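Side-chain contacts in putative two-component sensor histidine kinase protein (Sinorhizobium meliloti, PDB 3HCY), which probably acts as a sensor histidine kinase that passes phosphate from ATP to a protein histidine, this fragment being its GAF domain: residues D13-A18 with F108-D113; Q48-G53 with K82-G87. All blocks are in the same frame, centred on the assembly; numbering follows the deposited sequence.

In the fold
Both contacts belong to one GAF domain and lie on opposite faces of its antiparallel sheet. Contact 1 packs helix 5-19 on strand 104-112 in the buried layer beside the dimer partner; contact 2 joins helices 45-50 and 79-88 near the surface. Their centres are 18 Å apart and their nearest atoms about 6 Å, with no touch. The two are related through strand 35-41 and the loop after it: the strand supplies R41 to D13 of contact 1 and F37 to Q48 and V51 of contact 2, while L43 touches both Y111 and Q48. Contact 2 is on the side where many GAF domains hold their ligands; the kinase catalytic region is not part of this fragment.

Contact 1. Residues D13-A18 with F108-D113; sequences DAIQGA and FMTYYD
I15 of helix 5-19 and F108 of strand 104-112 carry the apolar part of this contact, their side chains arriving from opposite directions. The ring is met obliquely by the end of the isoleucine: CG1 of I15 lies 3.4 Å from CE1 of F108, and I15 CD1 rests 3.5 Å from F108 CD1, so CG1 and CD1 lie against the CD1-CE1 part of the ring. With CG1 held beside the backbone N (chi1 -80°), that branch goes to the phenylalanine while the CG2 methyl turns to T110, its CG2 4.3 Å from CG2 of the threonine in a looser methyl-to-methyl touch. F108 points at the helix; T110, two residues on, is turned to the side and reaches I15 only with its CG2 methyl, while M109 between them points away. The ring of F108 also meets F96 of the adjoining strand and touches A130 of helix 120-146.

No polar pair joins the two segments; on the helix, D13 forms salt bridges through OD1 to R41 and through OD2 to R139 of the second subunit, an arrangement likely to favour its charged form.

A terminal helix laid on a central strand of an antiparallel sheet of order 2-1-5-4-3, beside the long C-terminal helix, is the core packing of the GAF fold, here continued into the dimer interface.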
loop_
_atom_site.group_PDB
_atom_site.type_symbol
_atom_site.label_atom_id
_atom_site.label_comp_id
_atom_site.label_asym_id
_atom_site.label_seq_id
_atom_site.Cartn_x
_atom_site.Cartn_y
_atom_site.Cartn_z
ATOM N N ASP A 13 -5.382 8.456 1.190
ATOM C CA ASP A 13 -4.579 8.970 2.296
ATOM C C ASP A 13 -3.085 8.692 2.083
ATOM O O ASP A 13 -2.260 9.609 2.228
ATOM C CB ASP A 13 -4.985 8.398 3.646
ATOM C CG ASP A 13 -6.353 8.816 4.064
ATOM O OD1 ASP A 13 -6.862 9.874 3.692
ATOM O OD2 ASP A 13 -6.974 8.065 4.801
ATOM N N ALA A 14 -2.750 7.452 1.737
ATOM C CA ALA A 14 -1.352 7.133 1.539
ATOM C C ALA A 14 -0.847 7.909 0.322
ATOM O O ALA A 14 0.245 8.406 0.360
ATOM C CB ALA A 14 -1.114 5.622 1.365
ATOM N N ILE A 15 -1.631 8.027 -0.743
ATOM C CA ILE A 15 -1.121 8.725 -1.914
ATOM C C ILE A 15 -0.678 10.149 -1.561
ATOM O O ILE A 15 0.391 10.583 -1.994
ATOM C CB ILE A 15 -2.111 8.791 -3.078
ATOM C CG1 ILE A 15 -2.109 7.462 -3.855
ATOM C CG2 ILE A 15 -1.706 9.878 -4.017
ATOM C CD1 ILE A 15 -3.585 6.877 -4.218
ATOM N N GLN A 16 -1.491 10.829 -0.752
ATOM C CA GLN A 16 -1.250 12.216 -0.366
ATOM C C GLN A 16 -0.023 12.393 0.504
ATOM O O GLN A 16 0.772 13.324 0.300
ATOM C CB GLN A 16 -2.468 12.764 0.392
ATOM C CG GLN A 16 -3.749 12.899 -0.514
ATOM C CD GLN A 16 -4.988 13.379 0.269
ATOM O OE1 GLN A 16 -5.058 13.176 1.485
ATOM N NE2 GLN A 16 -5.957 14.002 -0.420
ATOM N N GLY A 17 0.090 11.519 1.487
ATOM C CA GLY A 17 1.179 11.536 2.390
ATOM C C GLY A 17 2.479 11.092 1.770
ATOM O O GLY A 17 3.523 11.677 2.053
ATOM N N ALA A 18 2.454 10.055 0.937
ATOM C CA ALA A 18 3.691 9.590 0.271
ATOM C C ALA A 18 4.135 10.441 -0.954
ATOM O O ALA A 18 5.333 10.518 -1.256
ATOM C CB ALA A 18 3.615 8.104 -0.080
ATOM N N PHE A 108 -4.719 4.039 -11.078
ATOM C CA PHE A 108 -4.848 5.146 -10.150
ATOM C C PHE A 108 -3.945 6.265 -10.632
ATOM O O PHE A 108 -2.934 6.011 -11.287
ATOM C CB PHE A 108 -4.623 4.738 -8.653
ATOM C CG PHE A 108 -3.265 5.116 -8.084
ATOM C CD1 PHE A 108 -3.007 6.392 -7.676
ATOM C CD2 PHE A 108 -2.275 4.185 -7.952
ATOM C CE1 PHE A 108 -1.767 6.729 -7.168
ATOM C CE2 PHE A 108 -1.045 4.516 -7.459
ATOM C CZ PHE A 108 -0.785 5.781 -7.082
ATOM N N MET A 109 -4.377 7.492 -10.351
ATOM C CA MET A 109 -3.883 8.660 -11.048
ATOM C C MET A 109 -3.431 9.640 -9.984
ATOM O O MET A 109 -4.108 9.820 -8.941
ATOM C CB MET A 109 -4.976 9.348 -11.937
ATOM C CG MET A 109 -5.767 8.494 -12.963
ATOM S SD MET A 109 -4.794 8.134 -14.369
ATOM C CE MET A 109 -4.014 9.717 -14.612
ATOM N N THR A 110 -2.300 10.274 -10.271
ATOM C CA THR A 110 -1.880 11.440 -9.531
ATOM C C THR A 110 -1.980 12.584 -10.513
ATOM O O THR A 110 -1.639 12.425 -11.663
ATOM C CB THR A 110 -0.449 11.312 -9.125
ATOM O OG1 THR A 110 0.290 10.950 -10.298
ATOM C CG2 THR A 110 -0.291 10.258 -8.051
ATOM N N TYR A 111 -2.459 13.718 -10.045
ATOM C CA TYR A 111 -2.658 14.905 -10.860
ATOM C C TYR A 111 -1.847 16.028 -10.215
ATOM O O TYR A 111 -1.711 16.078 -8.980
ATOM C CB TYR A 111 -4.132 15.298 -10.874
ATOM C CG TYR A 111 -5.067 14.225 -11.364
ATOM C CD1 TYR A 111 -5.227 13.977 -12.720
ATOM C CD2 TYR A 111 -5.833 13.462 -10.478
ATOM C CE1 TYR A 111 -6.115 12.986 -13.192
ATOM C CE2 TYR A 111 -6.726 12.467 -10.953
ATOM C CZ TYR A 111 -6.852 12.255 -12.298
ATOM O OH TYR A 111 -7.680 11.293 -12.782
ATOM N N TYR A 112 -1.296 16.904 -11.040
ATOM C CA TYR A 112 -0.593 18.080 -10.553
ATOM C C TYR A 112 -1.105 19.294 -11.307
ATOM O O TYR A 112 -1.162 19.270 -12.551
ATOM C CB TYR A 112 0.902 17.953 -10.783
ATOM C CG TYR A 112 1.541 16.839 -9.991
ATOM C CD1 TYR A 112 2.229 17.101 -8.813
ATOM C CD2 TYR A 112 1.471 15.519 -10.435
ATOM C CE1 TYR A 112 2.841 16.103 -8.114
ATOM C CE2 TYR A 112 2.062 14.504 -9.718
ATOM C CZ TYR A 112 2.750 14.799 -8.562
ATOM O OH TYR A 112 3.336 13.762 -7.841
ATOM N N ASP A 113 -1.482 20.335 -10.563
ATOM C CA ASP A 113 -2.055 21.551 -11.136
ATOM C C ASP A 113 -1.022 22.417 -11.946
ATOM O O ASP A 113 -1.394 23.343 -12.652
ATOM C CB ASP A 113 -2.636 22.411 -10.006
ATOM C CG ASP A 113 -3.768 21.754 -9.278
ATOM O OD1 ASP A 113 -4.440 20.935 -9.933
ATOM O OD2 ASP A 113 -3.981 22.088 -8.070
#

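Contact 2. Residues Q48-G53 with K82-G87; sequences QRAVDG and KESIVG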
loop_
_atom_site.group_PDB
_atom_site.type_symbol
_atom_site.label_atom_id
_atom_site.label_comp_id
_atom_site.label_asym_id
_atom_site.label_seq_id
_atom_site.Cartn_x
_atom_site.Cartn_y
_atom_site.Cartn_z
ATOM N N GLN A 48 -15.224 13.999 -13.875
ATOM C CA GLN A 48 -15.272 12.556 -13.830
ATOM C C GLN A 48 -16.180 12.007 -14.932
ATOM O O GLN A 48 -15.788 11.066 -15.642
ATOM C CB GLN A 48 -15.682 12.078 -12.419
ATOM C CG GLN A 48 -14.616 12.398 -11.386
ATOM C CD GLN A 48 -14.963 12.034 -9.996
ATOM O OE1 GLN A 48 -16.140 11.951 -9.646
ATOM N NE2 GLN A 48 -13.963 11.835 -9.180
ATOM N N ARG A 49 -17.356 12.635 -15.099
ATOM C CA ARG A 49 -18.286 12.301 -16.171
ATOM C C ARG A 49 -17.623 12.557 -17.505
ATOM O O ARG A 49 -17.733 11.782 -18.434
ATOM C CB ARG A 49 -19.527 13.160 -16.072
ATOM C CG ARG A 49 -20.466 12.898 -14.874
ATOM C CD ARG A 49 -21.861 13.617 -15.065
ATOM N NE ARG A 49 -21.763 15.107 -15.128
ATOM C CZ ARG A 49 -21.755 15.954 -14.076
ATOM N NH1 ARG A 49 -21.864 15.532 -12.803
ATOM N NH2 ARG A 49 -21.645 17.254 -14.302
ATOM N N ALA A 50 -16.897 13.661 -17.560
ATOM C CA ALA A 50 -16.220 14.130 -18.754
ATOM C C ALA A 50 -15.321 13.093 -19.357
ATOM O O ALA A 50 -15.319 12.903 -20.555
ATOM C CB ALA A 50 -15.397 15.354 -18.429
ATOM N N VAL A 51 -14.544 12.405 -18.554
ATOM C CA VAL A 51 -13.415 11.670 -19.084
ATOM C C VAL A 51 -13.426 10.186 -18.889
ATOM O O VAL A 51 -12.403 9.556 -18.995
ATOM C CB VAL A 51 -12.177 12.104 -18.370
ATOM C CG1 VAL A 51 -12.054 13.562 -18.432
ATOM C CG2 VAL A 51 -12.284 11.714 -16.964
ATOM N N ASP A 52 -14.558 9.624 -18.543
ATOM C CA ASP A 52 -14.641 8.199 -18.409
ATOM C C ASP A 52 -14.315 7.637 -19.790
ATOM O O ASP A 52 -14.413 8.352 -20.778
ATOM C CB ASP A 52 -16.053 7.838 -17.995
ATOM C CG ASP A 52 -16.280 7.989 -16.526
ATOM O OD1 ASP A 52 -15.437 7.536 -15.762
ATOM O OD2 ASP A 52 -17.305 8.538 -16.116
ATOM N N GLY A 53 -13.913 6.374 -19.866
ATOM C CA GLY A 53 -13.659 5.763 -21.150
ATOM C C GLY A 53 -12.244 5.321 -21.406
ATOM O O GLY A 53 -11.945 4.143 -21.296
ATOM N N LYS A 82 -7.757 16.878 -23.966
ATOM C CA LYS A 82 -6.924 17.949 -23.477
ATOM C C LYS A 82 -7.743 19.130 -22.952
ATOM O O LYS A 82 -7.427 19.686 -21.947
ATOM C CB LYS A 82 -5.964 18.392 -24.561
ATOM C CG LYS A 82 -4.967 19.492 -24.126
ATOM C CD LYS A 82 -3.960 19.893 -25.243
ATOM C CE LYS A 82 -2.961 21.016 -24.840
ATOM N NZ LYS A 82 -1.993 21.385 -25.948
ATOM N N GLU A 83 -8.835 19.483 -23.591
ATOM C CA GLU A 83 -9.652 20.573 -23.059
ATOM C C GLU A 83 -10.243 20.180 -21.731
ATOM O O GLU A 83 -10.400 21.009 -20.831
ATOM C CB GLU A 83 -10.760 20.971 -24.040
ATOM C CG GLU A 83 -11.696 22.143 -23.561
ATOM C CD GLU A 83 -10.951 23.382 -22.944
ATOM O OE1 GLU A 83 -9.994 23.897 -23.577
ATOM O OE2 GLU A 83 -11.338 23.854 -21.827
ATOM N N SER A 84 -10.575 18.903 -21.603
ATOM C CA SER A 84 -11.187 18.418 -20.374
ATOM C C SER A 84 -10.223 18.510 -19.214
ATOM O O SER A 84 -10.607 18.924 -18.125
ATOM C CB SER A 84 -11.695 16.997 -20.534
ATOM O OG SER A 84 -13.100 17.014 -20.702
ATOM N N ILE A 85 -8.965 18.150 -19.458
ATOM C CA ILE A 85 -7.972 18.184 -18.389
ATOM C C ILE A 85 -7.709 19.648 -17.973
ATOM O O ILE A 85 -7.922 20.024 -16.836
ATOM C CB ILE A 85 -6.657 17.564 -18.830
ATOM C CG1 ILE A 85 -6.772 16.039 -18.822
ATOM C CG2 ILE A 85 -5.490 18.124 -17.938
ATOM C CD1 ILE A 85 -5.959 15.388 -19.939
ATOM N N VAL A 86 -7.270 20.470 -18.924
ATOM C CA VAL A 86 -6.919 21.821 -18.617
ATOM C C VAL A 86 -8.119 22.574 -18.019
ATOM O O VAL A 86 -7.987 23.245 -17.015
ATOM C CB VAL A 86 -6.171 22.567 -19.828
ATOM C CG1 VAL A 86 -5.943 23.961 -19.507
ATOM C CG2 VAL A 86 -4.942 21.823 -20.290
ATOM N N GLY A 87 -9.312 22.394 -18.537
ATOM C CA GLY A 87 -10.428 23.097 -17.939
ATOM C C GLY A 87 -10.702 22.701 -16.513
ATOM O O GLY A 87 -11.276 23.495 -15.737
#
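S84 of helix 79-88 fits against A50 and V51, at the point where helix 45-50 gives way to the following loop. In this GAF domain the two short helices belong to the excursions on the sheet face remote from the terminal helices, a region that forms the ligand pocket in many relatives. Following the second segment from its start, K82 bonds through NZ to the carbonyl O of D73.

Two residues on, S84 makes the contact, the CA atoms of S84 and A50 being 6.8 Å apart. Its OG lies 3.6 Å from the CB methyl of A50, and its CB is 4.0 Å from CG1 of V51, so the small side chain meets two neighbouring apolar groups in van der Waals contact, with its OG at one and its CB at the other. The valine reaches it with CG1 beside its own backbone N (chi1 -53°), and its side chain also touches F37 of strand 35-41.

I85, turned to the side and buried, packs on V72, F77 and I90. V86 continues the helix, its N bonded to the carbonyl O of K82 at 3.1 Å, and at the last residue of the segment G87 N donates to E83 O over 2.9 Å.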